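PDB 3GG8: pyruvate kinase from Toxoplasma gondii, which catalyses the last step of glycolysis, passing the phosphoryl group of phosphoenolpyruvate to ADP to give pyruvate and ATP. Local coordinates for residues 64-69 with 97-102; 222-227 with 445-450; 403-408 with 487-492. All coordinates share one frame; numbering follows the deposited sequence.

Interaction 1: 64-69 with 97-102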
ATOM      1  N   VAL C  64      38.386   8.486  -0.335  1.00 33.68           N
ATOM      2  CA  VAL C  64      38.889   8.447  -1.712  1.00 33.48           C
ATOM      3  C   VAL C  64      39.795   9.649  -1.953  1.00 34.10           C
ATOM      4  O   VAL C  64      39.468  10.768  -1.532  1.00 33.09           O
ATOM      5  CB  VAL C  64      37.733   8.461  -2.760  1.00 33.63           C
ATOM      6  CG1 VAL C  64      38.280   8.394  -4.200  1.00 32.02           C
ATOM      7  CG2 VAL C  64      36.698   7.316  -2.487  1.00 33.74           C
ATOM      8  N   CYS C  65      40.913   9.387  -2.638  1.00 34.73           N
ATOM      9  CA  CYS C  65      41.868  10.404  -3.076  1.00 35.55           C
ATOM     10  C   CYS C  65      41.803  10.650  -4.586  1.00 35.58           C
ATOM     11  O   CYS C  65      42.182   9.784  -5.384  1.00 35.46           O
ATOM     12  CB  CYS C  65      43.289   9.985  -2.704  1.00 34.91           C
ATOM     13  SG  CYS C  65      43.483   9.691  -0.939  1.00 37.49           S
ATOM     14  N   ARG C  66      41.355  11.851  -4.940  1.00 35.72           N
ATOM     15  CA  ARG C  66      41.289  12.336  -6.308  1.00 36.26           C
ATOM     16  C   ARG C  66      42.585  13.022  -6.734  1.00 36.69           C
ATOM     17  O   ARG C  66      43.023  13.985  -6.101  1.00 37.66           O
ATOM     18  CB  ARG C  66      40.138  13.329  -6.452  1.00 35.95           C
ATOM     19  CG  ARG C  66      40.120  14.078  -7.792  1.00 35.95           C
ATOM     20  CD  ARG C  66      38.791  14.794  -7.949  1.00 38.95           C
ATOM     21  NE  ARG C  66      38.660  15.555  -9.194  1.00 39.99           N
ATOM     22  CZ  ARG C  66      38.909  16.859  -9.306  1.00 39.74           C
ATOM     23  NH1 ARG C  66      39.314  17.553  -8.243  1.00 37.41           N
ATOM     24  NH2 ARG C  66      38.752  17.472 -10.481  1.00 39.28           N
ATOM     25  N   LEU C  67      43.194  12.505  -7.796  1.00 36.35           N
ATOM     26  CA  LEU C  67      44.308  13.146  -8.462  1.00 35.36           C
ATOM     27  C   LEU C  67      43.760  13.891  -9.681  1.00 35.88           C
ATOM     28  O   LEU C  67      43.318  13.273 -10.651  1.00 36.12           O
ATOM     29  CB  LEU C  67      45.301  12.097  -8.928  1.00 35.55           C
ATOM     30  CG  LEU C  67      45.788  11.017  -7.957  1.00 33.84           C
ATOM     31  CD1 LEU C  67      46.624   9.991  -8.713  1.00 33.56           C
ATOM     32  CD2 LEU C  67      46.561  11.644  -6.788  1.00 34.93           C
ATOM     33  N   ASN C  68      43.761  15.218  -9.613  1.00 35.56           N
ATOM     34  CA  ASN C  68      43.333  16.047 -10.723  1.00 35.19           C
ATOM     35  C   ASN C  68      44.394  16.224 -11.819  1.00 34.87           C
ATOM     36  O   ASN C  68      45.259  17.099 -11.716  1.00 35.52           O
ATOM     37  CB  ASN C  68      42.863  17.412 -10.220  1.00 34.64           C
ATOM     38  CG  ASN C  68      42.272  18.248 -11.325  1.00 36.65           C
ATOM     39  OD1 ASN C  68      42.235  17.821 -12.487  1.00 35.61           O
ATOM     40  ND2 ASN C  68      41.822  19.446 -10.989  1.00 36.28           N
ATOM     41  N   PHE C  69      44.308  15.434 -12.891  1.00 34.32           N
ATOM     42  CA  PHE C  69      45.288  15.531 -13.982  1.00 33.66           C
ATOM     43  C   PHE C  69      45.122  16.698 -14.957  1.00 34.07           C
ATOM     44  O   PHE C  69      45.794  16.723 -16.004  1.00 33.82           O
ATOM     45  CB  PHE C  69      45.422  14.206 -14.742  1.00 33.35           C
ATOM     46  CG  PHE C  69      46.434  13.255 -14.153  1.00 32.02           C
ATOM     47  CD1 PHE C  69      46.237  12.690 -12.902  1.00 32.79           C
ATOM     48  CD2 PHE C  69      47.595  12.926 -14.858  1.00 34.69           C
ATOM     49  CE1 PHE C  69      47.181  11.801 -12.358  1.00 32.83           C
ATOM     50  CE2 PHE C  69      48.539  12.040 -14.324  1.00 34.19           C
ATOM     51  CZ  PHE C  69      48.314  11.469 -13.068  1.00 32.74           C
ATOM     52  N   ALA C  97      40.752   4.609  -1.680  1.00 35.92           N
ATOM     53  CA  ALA C  97      40.824   4.396  -3.126  1.00 34.63           C
ATOM     54  C   ALA C  97      41.469   5.609  -3.765  1.00 33.87           C
ATOM     55  O   ALA C  97      41.411   6.718  -3.225  1.00 32.93           O
ATOM     56  CB  ALA C  97      39.450   4.139  -3.713  1.00 34.47           C
ATOM     57  N   ILE C  98      42.095   5.377  -4.913  1.00 33.66           N
ATOM     58  CA  ILE C  98      42.740   6.426  -5.696  1.00 33.63           C
ATOM     59  C   ILE C  98      42.002   6.582  -7.031  1.00 33.54           C
ATOM     60  O   ILE C  98      41.789   5.610  -7.754  1.00 32.51           O
ATOM     61  CB  ILE C  98      44.246   6.135  -5.869  1.00 33.81           C
ATOM     62  CG1 ILE C  98      44.920   6.061  -4.485  1.00 34.54           C
ATOM     63  CG2 ILE C  98      44.916   7.198  -6.734  1.00 34.05           C
ATOM     64  CD1 ILE C  98      46.371   5.594  -4.524  1.00 33.15           C
ATOM     65  N   LEU C  99      41.551   7.812  -7.290  1.00 34.27           N
ATOM     66  CA  LEU C  99      40.807   8.174  -8.487  1.00 34.59           C
ATOM     67  C   LEU C  99      41.656   9.122  -9.358  1.00 34.83           C
ATOM     68  O   LEU C  99      42.056  10.187  -8.882  1.00 35.43           O
ATOM     69  CB  LEU C  99      39.473   8.836  -8.053  1.00 34.90           C
ATOM     70  CG  LEU C  99      38.427   9.358  -9.062  1.00 34.65           C
ATOM     71  CD1 LEU C  99      37.004   8.922  -8.692  1.00 33.32           C
ATOM     72  CD2 LEU C  99      38.457  10.879  -9.203  1.00 38.04           C
ATOM     73  N   LEU C 100      41.963   8.721 -10.603  1.00 34.58           N
ATOM     74  CA  LEU C 100      42.572   9.624 -11.593  1.00 34.27           C
ATOM     75  C   LEU C 100      41.467  10.412 -12.319  1.00 34.75           C
ATOM     76  O   LEU C 100      40.570   9.818 -12.913  1.00 34.84           O
ATOM     77  CB  LEU C 100      43.396   8.824 -12.605  1.00 34.33           C
ATOM     78  CG  LEU C 100      44.332   9.498 -13.615  1.00 34.36           C
ATOM     79  CD1 LEU C 100      45.211   8.450 -14.256  1.00 32.70           C
ATOM     80  CD2 LEU C 100      43.592  10.269 -14.707  1.00 32.16           C
ATOM     81  N   ASP C 101      41.518  11.738 -12.250  1.00 35.01           N
ATOM     82  CA  ASP C 101      40.529  12.597 -12.922  1.00 35.05           C
ATOM     83  C   ASP C 101      41.193  13.255 -14.135  1.00 34.82           C
ATOM     84  O   ASP C 101      42.064  14.109 -13.987  1.00 34.54           O
ATOM     85  CB  ASP C 101      39.971  13.648 -11.947  1.00 34.72           C
ATOM     86  CG  ASP C 101      38.835  14.490 -12.551  1.00 36.98           C
ATOM     87  OD1 ASP C 101      38.868  14.778 -13.777  1.00 38.96           O
ATOM     88  OD2 ASP C 101      37.910  14.890 -11.796  1.00 35.47           O
ATOM     89  N   THR C 102      40.784  12.848 -15.333  1.00 34.61           N
ATOM     90  CA  THR C 102      41.483  13.262 -16.549  1.00 34.38           C
ATOM     91  C   THR C 102      41.309  14.771 -16.842  1.00 34.83           C
ATOM     92  O   THR C 102      40.328  15.414 -16.393  1.00 34.44           O
ATOM     93  CB  THR C 102      41.069  12.409 -17.781  1.00 34.24           C
ATOM     94  OG1 THR C 102      39.686  12.606 -18.044  1.00 33.46           O
ATOM     95  CG2 THR C 102      41.324  10.904 -17.552  1.00 33.36           C
TER
HETATM   96  O   HOH W   1      40.187  16.938 -14.101  1.00 35.51           O

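Interaction 2: 222-227 with 445-450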
ATOM      1  N   CYS C 222      45.872   3.193  -9.488  1.00 34.69           N
ATOM      2  CA  CYS C 222      44.608   3.933  -9.430  1.00 34.79           C
ATOM      3  C   CYS C 222      43.458   2.924  -9.557  1.00 34.67           C
ATOM      4  O   CYS C 222      43.556   1.963 -10.325  1.00 33.78           O
ATOM      5  CB  CYS C 222      44.540   4.981 -10.530  1.00 35.29           C
ATOM      6  SG  CYS C 222      45.801   6.249 -10.366  1.00 35.91           S
ATOM      7  N   ASN C 223      42.406   3.121  -8.764  1.00 34.14           N
ATOM      8  CA  ASN C 223      41.276   2.192  -8.755  1.00 34.63           C
ATOM      9  C   ASN C 223      40.131   2.675  -9.629  1.00 34.36           C
ATOM     10  O   ASN C 223      39.314   1.877 -10.079  1.00 34.51           O
ATOM     11  CB  ASN C 223      40.776   1.927  -7.326  1.00 34.23           C
ATOM     12  CG  ASN C 223      41.911   1.697  -6.351  1.00 36.14           C
ATOM     13  OD1 ASN C 223      42.249   2.582  -5.558  1.00 35.52           O
ATOM     14  ND2 ASN C 223      42.525   0.516  -6.420  1.00 34.65           N
ATOM     15  N   PHE C 224      40.076   3.986  -9.852  1.00 34.48           N
ATOM     16  CA  PHE C 224      39.059   4.584 -10.689  1.00 33.95           C
ATOM     17  C   PHE C 224      39.680   5.557 -11.677  1.00 33.69           C
ATOM     18  O   PHE C 224      40.684   6.210 -11.373  1.00 34.44           O
ATOM     19  CB  PHE C 224      38.051   5.384  -9.848  1.00 33.63           C
ATOM     20  CG  PHE C 224      37.226   4.565  -8.891  1.00 33.89           C
ATOM     21  CD1 PHE C 224      35.977   4.052  -9.282  1.00 33.83           C
ATOM     22  CD2 PHE C 224      37.651   4.369  -7.574  1.00 34.74           C
ATOM     23  CE1 PHE C 224      35.176   3.319  -8.391  1.00 32.22           C
ATOM     24  CE2 PHE C 224      36.862   3.630  -6.672  1.00 34.15           C
ATOM     25  CZ  PHE C 224      35.618   3.111  -7.086  1.00 33.07           C
ATOM     26  N   ILE C 225      39.056   5.669 -12.849  1.00 33.07           N
ATOM     27  CA  ILE C 225      39.261   6.805 -13.737  1.00 32.49           C
ATOM     28  C   ILE C 225      37.974   7.640 -13.743  1.00 31.97           C
ATOM     29  O   ILE C 225      36.888   7.126 -14.004  1.00 31.98           O
ATOM     30  CB  ILE C 225      39.604   6.387 -15.192  1.00 32.12           C
ATOM     31  CG1 ILE C 225      40.735   5.339 -15.258  1.00 32.51           C
ATOM     32  CG2 ILE C 225      39.905   7.610 -16.065  1.00 32.09           C
ATOM     33  CD1 ILE C 225      42.140   5.803 -14.853  1.00 32.27           C
ATOM     34  N   ALA C 226      38.095   8.916 -13.417  1.00 31.67           N
ATOM     35  CA  ALA C 226      37.005   9.853 -13.626  1.00 32.46           C
ATOM     36  C   ALA C 226      37.348  10.585 -14.911  1.00 32.46           C
ATOM     37  O   ALA C 226      38.408  11.186 -15.006  1.00 33.09           O
ATOM     38  CB  ALA C 226      36.875  10.829 -12.457  1.00 32.40           C
ATOM     39  N   ALA C 227      36.477  10.491 -15.915  1.00 32.27           N
ATOM     40  CA  ALA C 227      36.790  11.011 -17.238  1.00 31.54           C
ATOM     41  C   ALA C 227      36.021  12.315 -17.431  1.00 31.85           C
ATOM     42  O   ALA C 227      34.799  12.321 -17.463  1.00 31.06           O
ATOM     43  CB  ALA C 227      36.416   9.999 -18.298  1.00 30.98           C
ATOM     44  N   ILE C 445      37.740  -4.328  -2.329  1.00 32.63           N
ATOM     45  CA  ILE C 445      37.732  -3.504  -1.113  1.00 32.50           C
ATOM     46  C   ILE C 445      37.920  -1.995  -1.406  1.00 32.84           C
ATOM     47  O   ILE C 445      37.249  -1.148  -0.793  1.00 33.13           O
ATOM     48  CB  ILE C 445      38.766  -4.025  -0.091  1.00 32.77           C
ATOM     49  CG1 ILE C 445      38.166  -5.190   0.688  1.00 32.78           C
ATOM     50  CG2 ILE C 445      39.216  -2.931   0.889  1.00 31.85           C
ATOM     51  CD1 ILE C 445      38.988  -6.389   0.540  1.00 36.83           C
ATOM     52  N   LYS C 446      38.810  -1.681  -2.347  1.00 32.45           N
ATOM     53  CA  LYS C 446      39.042  -0.304  -2.795  1.00 32.77           C
ATOM     54  C   LYS C 446      37.840   0.293  -3.554  1.00 32.39           C
ATOM     55  O   LYS C 446      37.477   1.448  -3.330  1.00 32.30           O
ATOM     56  CB  LYS C 446      40.313  -0.223  -3.663  1.00 32.77           C
ATOM     57  CG  LYS C 446      41.616  -0.609  -2.949  1.00 32.88           C
ATOM     58  CD  LYS C 446      42.237   0.572  -2.254  1.00 34.69           C
ATOM     59  CE  LYS C 446      43.562   0.229  -1.606  1.00 34.25           C
ATOM     60  NZ  LYS C 446      44.646   0.015  -2.601  1.00 32.67           N
ATOM     61  N   HIS C 447      37.235  -0.490  -4.447  1.00 32.04           N
ATOM     62  CA  HIS C 447      36.069  -0.037  -5.211  1.00 31.79           C
ATOM     63  C   HIS C 447      34.880   0.306  -4.316  1.00 32.07           C
ATOM     64  O   HIS C 447      34.079   1.174  -4.625  1.00 31.87           O
ATOM     65  CB  HIS C 447      35.664  -1.078  -6.260  1.00 31.43           C
ATOM     66  CG  HIS C 447      36.671  -1.261  -7.355  1.00 30.88           C
ATOM     67  ND1 HIS C 447      36.925  -2.488  -7.935  1.00 29.57           N
ATOM     68  CD2 HIS C 447      37.488  -0.377  -7.977  1.00 29.68           C
ATOM     69  CE1 HIS C 447      37.838  -2.348  -8.876  1.00 28.96           C
ATOM     70  NE2 HIS C 447      38.203  -1.079  -8.918  1.00 29.85           N
ATOM     71  N   LEU C 448      34.802  -0.374  -3.186  1.00 32.90           N
ATOM     72  CA  LEU C 448      33.692  -0.249  -2.249  1.00 33.26           C
ATOM     73  C   LEU C 448      33.755   1.012  -1.397  1.00 33.25           C
ATOM     74  O   LEU C 448      32.820   1.304  -0.653  1.00 34.21           O
ATOM     75  CB  LEU C 448      33.662  -1.493  -1.349  1.00 33.05           C
ATOM     76  CG  LEU C 448      32.665  -2.645  -1.559  1.00 33.60           C
ATOM     77  CD1 LEU C 448      31.895  -2.639  -2.876  1.00 31.68           C
ATOM     78  CD2 LEU C 448      33.357  -3.973  -1.318  1.00 33.83           C
ATOM     79  N   GLN C 449      34.844   1.764  -1.510  1.00 33.15           N
ATOM     80  CA  GLN C 449      35.033   2.970  -0.700  1.00 33.04           C
ATOM     81  C   GLN C 449      34.142   4.098  -1.212  1.00 32.72           C
ATOM     82  O   GLN C 449      34.072   5.170  -0.627  1.00 31.54           O
ATOM     83  CB  GLN C 449      36.500   3.406  -0.725  1.00 32.68           C
ATOM     84  CG  GLN C 449      37.464   2.360  -0.178  1.00 33.45           C
ATOM     85  CD  GLN C 449      37.160   1.973   1.253  1.00 34.06           C
ATOM     86  OE1 GLN C 449      36.970   2.833   2.123  1.00 33.75           O
ATOM     87  NE2 GLN C 449      37.139   0.672   1.512  1.00 34.06           N
ATOM     88  N   VAL C 450      33.436   3.793  -2.294  1.00 32.39           N
ATOM     89  CA  VAL C 450      32.621   4.739  -3.037  1.00 32.07           C
ATOM     90  C   VAL C 450      31.099   4.471  -2.828  1.00 31.75           C
ATOM     91  O   VAL C 450      30.246   5.167  -3.385  1.00 31.45           O
ATOM     92  CB  VAL C 450      33.147   4.700  -4.519  1.00 31.99           C
ATOM     93  CG1 VAL C 450      32.124   4.331  -5.503  1.00 31.55           C
ATOM     94  CG2 VAL C 450      33.955   5.958  -4.880  1.00 31.00           C
TER
HETATM   95  O   HOH W   2      44.715   2.561  -4.614  1.00 50.46           O

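Interaction 3: 403-408 with 487-492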
ATOM      1  N   GLU C 403      15.160  -6.192   4.641  1.00 34.95           N
ATOM      2  CA  GLU C 403      13.896  -6.498   5.315  1.00 35.57           C
ATOM      3  C   GLU C 403      14.055  -7.267   6.614  1.00 34.65           C
ATOM      4  O   GLU C 403      13.451  -6.919   7.623  1.00 34.65           O
ATOM      5  CB  GLU C 403      13.000  -7.343   4.410  1.00 35.73           C
ATOM      6  CG  GLU C 403      12.250  -6.594   3.342  1.00 37.26           C
ATOM      7  CD  GLU C 403      11.387  -7.512   2.471  1.00 38.08           C
ATOM      8  OE1 GLU C 403      11.213  -8.708   2.824  1.00 40.66           O
ATOM      9  OE2 GLU C 403      10.871  -7.027   1.430  1.00 42.19           O
ATOM     10  N   THR C 404      14.831  -8.345   6.564  1.00 34.39           N
ATOM     11  CA  THR C 404      15.030  -9.217   7.723  1.00 33.72           C
ATOM     12  C   THR C 404      15.828  -8.508   8.809  1.00 33.67           C
ATOM     13  O   THR C 404      15.490  -8.628   9.994  1.00 32.55           O
ATOM     14  CB  THR C 404      15.703 -10.539   7.325  1.00 33.43           C
ATOM     15  OG1 THR C 404      14.921 -11.159   6.297  1.00 33.13           O
ATOM     16  CG2 THR C 404      15.784 -11.496   8.519  1.00 33.50           C
ATOM     17  N   ALA C 405      16.870  -7.768   8.392  1.00 33.70           N
ATOM     18  CA  ALA C 405      17.685  -6.968   9.313  1.00 34.21           C
ATOM     19  C   ALA C 405      16.817  -6.028  10.127  1.00 34.34           C
ATOM     20  O   ALA C 405      16.968  -5.924  11.345  1.00 34.14           O
ATOM     21  CB  ALA C 405      18.736  -6.173   8.563  1.00 34.02           C
ATOM     22  N   GLU C 406      15.917  -5.340   9.434  1.00 35.04           N
ATOM     23  CA  GLU C 406      14.932  -4.463  10.067  1.00 36.25           C
ATOM     24  C   GLU C 406      13.978  -5.254  10.970  1.00 36.50           C
ATOM     25  O   GLU C 406      13.677  -4.849  12.091  1.00 36.65           O
ATOM     26  CB  GLU C 406      14.169  -3.708   8.973  1.00 36.41           C
ATOM     27  CG  GLU C 406      12.835  -3.111   9.368  1.00 38.83           C
ATOM     28  CD  GLU C 406      12.965  -2.036  10.424  1.00 42.11           C
ATOM     29  OE1 GLU C 406      13.906  -1.213  10.325  1.00 43.20           O
ATOM     30  OE2 GLU C 406      12.117  -2.021  11.351  1.00 43.96           O
ATOM     31  N   CYS C 407      13.522  -6.396  10.477  1.00 37.42           N
ATOM     32  CA  CYS C 407      12.548  -7.204  11.189  1.00 37.53           C
ATOM     33  C   CYS C 407      13.082  -7.730  12.531  1.00 37.40           C
ATOM     34  O   CYS C 407      12.363  -7.718  13.528  1.00 37.60           O
ATOM     35  CB  CYS C 407      12.100  -8.349  10.287  1.00 37.39           C
ATOM     36  SG  CYS C 407      10.467  -8.960  10.620  1.00 40.29           S
ATOM     37  N   VAL C 408      14.340  -8.175  12.555  1.00 37.27           N
ATOM     38  CA  VAL C 408      14.955  -8.772  13.756  1.00 36.87           C
ATOM     39  C   VAL C 408      15.853  -7.802  14.547  1.00 37.06           C
ATOM     40  O   VAL C 408      16.564  -8.228  15.463  1.00 36.81           O
ATOM     41  CB  VAL C 408      15.788 -10.052  13.416  1.00 36.93           C
ATOM     42  CG1 VAL C 408      14.964 -11.044  12.625  1.00 36.49           C
ATOM     43  CG2 VAL C 408      17.081  -9.698  12.662  1.00 35.95           C
ATOM     44  N   SER C 487      21.327  -9.504  17.195  1.00 33.13           N
ATOM     45  CA  SER C 487      21.238 -10.234  15.939  1.00 33.26           C
ATOM     46  C   SER C 487      22.169  -9.651  14.873  1.00 33.65           C
ATOM     47  O   SER C 487      22.481  -8.458  14.879  1.00 33.93           O
ATOM     48  CB  SER C 487      19.792 -10.275  15.450  1.00 33.24           C
ATOM     49  OG  SER C 487      19.015 -11.117  16.283  1.00 32.42           O
ATOM     50  N   ILE C 488      22.624 -10.515  13.974  1.00 33.96           N
ATOM     51  CA  ILE C 488      23.465 -10.136  12.849  1.00 33.99           C
ATOM     52  C   ILE C 488      22.907 -10.815  11.595  1.00 34.45           C
ATOM     53  O   ILE C 488      22.496 -11.975  11.643  1.00 34.49           O
ATOM     54  CB  ILE C 488      24.949 -10.538  13.073  1.00 33.94           C
ATOM     55  CG1 ILE C 488      25.589  -9.719  14.218  1.00 33.33           C
ATOM     56  CG2 ILE C 488      25.778 -10.303  11.822  1.00 33.88           C
ATOM     57  N   VAL C 489      22.890 -10.089  10.477  1.00 34.33           N
ATOM     58  CA  VAL C 489      22.456 -10.655   9.203  1.00 34.23           C
ATOM     59  C   VAL C 489      23.681 -10.765   8.291  1.00 34.28           C
ATOM     60  O   VAL C 489      24.399  -9.806   8.093  1.00 34.18           O
ATOM     61  CB  VAL C 489      21.292  -9.821   8.565  1.00 34.34           C
ATOM     62  CG1 VAL C 489      20.977 -10.288   7.154  1.00 34.46           C
ATOM     63  CG2 VAL C 489      20.025  -9.878   9.447  1.00 32.50           C
ATOM     64  N   ALA C 490      23.946 -11.961   7.788  1.00 34.28           N
ATOM     65  CA  ALA C 490      25.046 -12.174   6.860  1.00 34.69           C
ATOM     66  C   ALA C 490      24.488 -12.614   5.505  1.00 35.06           C
ATOM     67  O   ALA C 490      23.591 -13.463   5.431  1.00 34.92           O
ATOM     68  CB  ALA C 490      26.019 -13.202   7.408  1.00 34.76           C
ATOM     69  N   VAL C 491      25.002 -12.002   4.444  1.00 35.04           N
ATOM     70  CA  VAL C 491      24.640 -12.363   3.086  1.00 35.11           C
ATOM     71  C   VAL C 491      25.892 -12.833   2.341  1.00 34.70           C
ATOM     72  O   VAL C 491      26.925 -12.178   2.366  1.00 34.74           O
ATOM     73  CB  VAL C 491      23.968 -11.180   2.348  1.00 34.85           C
ATOM     74  CG1 VAL C 491      23.659 -11.537   0.908  1.00 35.15           C
ATOM     75  CG2 VAL C 491      22.685 -10.782   3.063  1.00 36.09           C
ATOM     76  N   HIS C 492      25.794 -13.981   1.698  1.00 34.76           N
ATOM     77  CA  HIS C 492      26.862 -14.451   0.849  1.00 35.38           C
ATOM     78  C   HIS C 492      26.328 -14.680  -0.551  1.00 35.47           C
ATOM     79  O   HIS C 492      25.556 -15.600  -0.792  1.00 35.45           O
ATOM     80  CB  HIS C 492      27.502 -15.728   1.402  1.00 35.13           C
ATOM     81  CG  HIS C 492      28.836 -16.046   0.799  1.00 36.85           C
ATOM     82  ND1 HIS C 492      29.173 -15.709  -0.494  1.00 38.61           N
ATOM     83  CD2 HIS C 492      29.920 -16.676   1.314  1.00 37.97           C
ATOM     84  CE1 HIS C 492      30.408 -16.107  -0.749  1.00 38.17           C
ATOM     85  NE2 HIS C 492      30.883 -16.697   0.331  1.00 39.17           N
TER
HETATM   86  O   HOH W   3      16.981  -9.962  17.489  1.00 46.51           O

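Interaction 1: 64-69 with 97-102
Residues 64-69 and 97-102 pair as adjacent parallel strands of the eight-stranded TIM barrel. Helix 74-90 joins them, so they form one beta-alpha-beta unit.

Five backbone bonds hold the pair. Cys65 N donates to Ala97 O at 2.8 Å in a nearly straight bond. Leu99 N then reaches Cys65 O, and Leu67 N reaches Leu99 O. Asp101 N returns to Leu67 O at 2.9 Å. Phe69 N is bonded to Asp101 O.

Apolar contacts lie on both faces of the sheet. Toward the barrel axis, Val64 CG1 meets Leu99 CB at 4.1 Å. On the helix side, Leu67 CD1 touches Ile98 CG2 at 3.8 Å, and Leu67 also packs on helix 74-90. Leu100 lies against the Phe69 ring in an off-centre CH-pi contact, with CG 4.2 Å from the ring centroid. His77 stacks on the same ring.

The polar side-chain contacts gather toward the C-terminal ends of the strands, the end where TIM-barrel enzymes keep their active site. Water 1 lies between Asn68 OD1, which also accepts from Ser70 N, and Asp101 OD1. Lys255 makes a second salt bridge to Asp101 OD2. The Arg66 chain is extended to NE, and the turn at chi4 (-96°) aims the NE and NH2 edge at the Asp101 carboxylate. The two planes stand 74° apart. Arg66 NE (2.8 Å) and NH2 (3.0 Å) both grip Asp101 OD2 from one face of the carboxylate.

Interaction 2: 222-227 with 445-450
Lys446 crosses one face of the Asn223 amide obliquely. Its CB sits over the amide, 3.6 Å from Asn223 ND2, and its CG moves off toward the rim. The bend at chi2 (-88°) swings CD toward the OD1 side, so that Lys446 CD lies 3.9 Å from Asn223 OD1. At the tip, Lys446 NZ donates to water 2 at 3.2 Å. That water donates in turn to Asn223 OD1 at 2.6 Å. The same oxygen accepts from Ile98 N, which ties the amide to the neighbouring strand.

The contact joins two domains. Residues 222-227 enter and form the fourth strand of the TIM barrel, and are met at its N-terminal end. Residues 445-450 run from helix 442-447 of the C-terminal alpha/beta domain into a 3-10 turn.

His447 points the edge of its ring at a face of Phe224 in a T-shaped pair. The centroids are 5.5 Å apart and the planes stand at 74°. His447 NE2 also makes a weak hydrogen bond to Asn223 O (3.4 Å), and another weak one to His249 O. The far end of the Phe224 ring reaches the 3-10 turn at Val450. There Phe224 CZ lies 3.5 Å from His447 O, at the ring edge, and 3.9 Å from Val450 CB.

Interaction 3: 403-408 with 487-492
Val489 CG2 lies over one face of the flat peptide group that links Thr404 to Ala405. It sits above the Ala405 CA end of the group, 3.7 Å from Ala405 CA and 3.9 Å from Ala405 N, and is farther from Thr404 C at 4.5 Å. The same methyl touches Ala405 CB at 4.0 Å. A second flat group is the Val408 carbonyl. Ser487 CB approaches Val408 O from well out of the carbonyl plane, at 3.8 Å. Water 3 donates to the same oxygen at 2.7 Å and also hydrogen-bonds Ser487 OG, bridging helix end and strand start.

This is helix-on-sheet packing in the C-terminal alpha/beta domain. Helix 393-407 packs on a mixed sheet whose strand 487-494 runs between strands 412-416 and 502-509. With CG1 of Val489 anti to the backbone N (chi1 172°), CG2 lies anti to the carbonyl carbon, and this branch meets the helix.

Val408 is the first residue to leave helical geometry. Its CG2 packs on Ser487 CB at 3.9 Å and is a looser neighbour of Val489 CG2. Thr404 and Val408 also touch Val507 on the next strand. Thr404 OG1 is bonded to Ala400 O within its own helix. Ala400, Ala396 and Thr393 of a second subunit pack on Thr404, Val408 and Ser487 in turn.

Interactions 1 and 2 are adjacent, with centres about 9 Å apart. Strands 97-101 and 224-227 are neighbours in the barrel. Leu100 O and Ala226 N, 2.7 Å apart, probably form a hydrogen bond, as do Ile98 O and Asn223 N at 2.8 Å. Interaction 1 extends to the C-terminal end of the barrel, where the active site is expected. Interaction 2 lies at the opposite end of the barrel. Interaction 3 belongs to the alpha/beta domain. Its centre is about 28 Å from that of interaction 2, with nearest atoms about 11 Å apart, and about 35 Å from the centre of interaction 1. It touches neither and lies at a subunit contact.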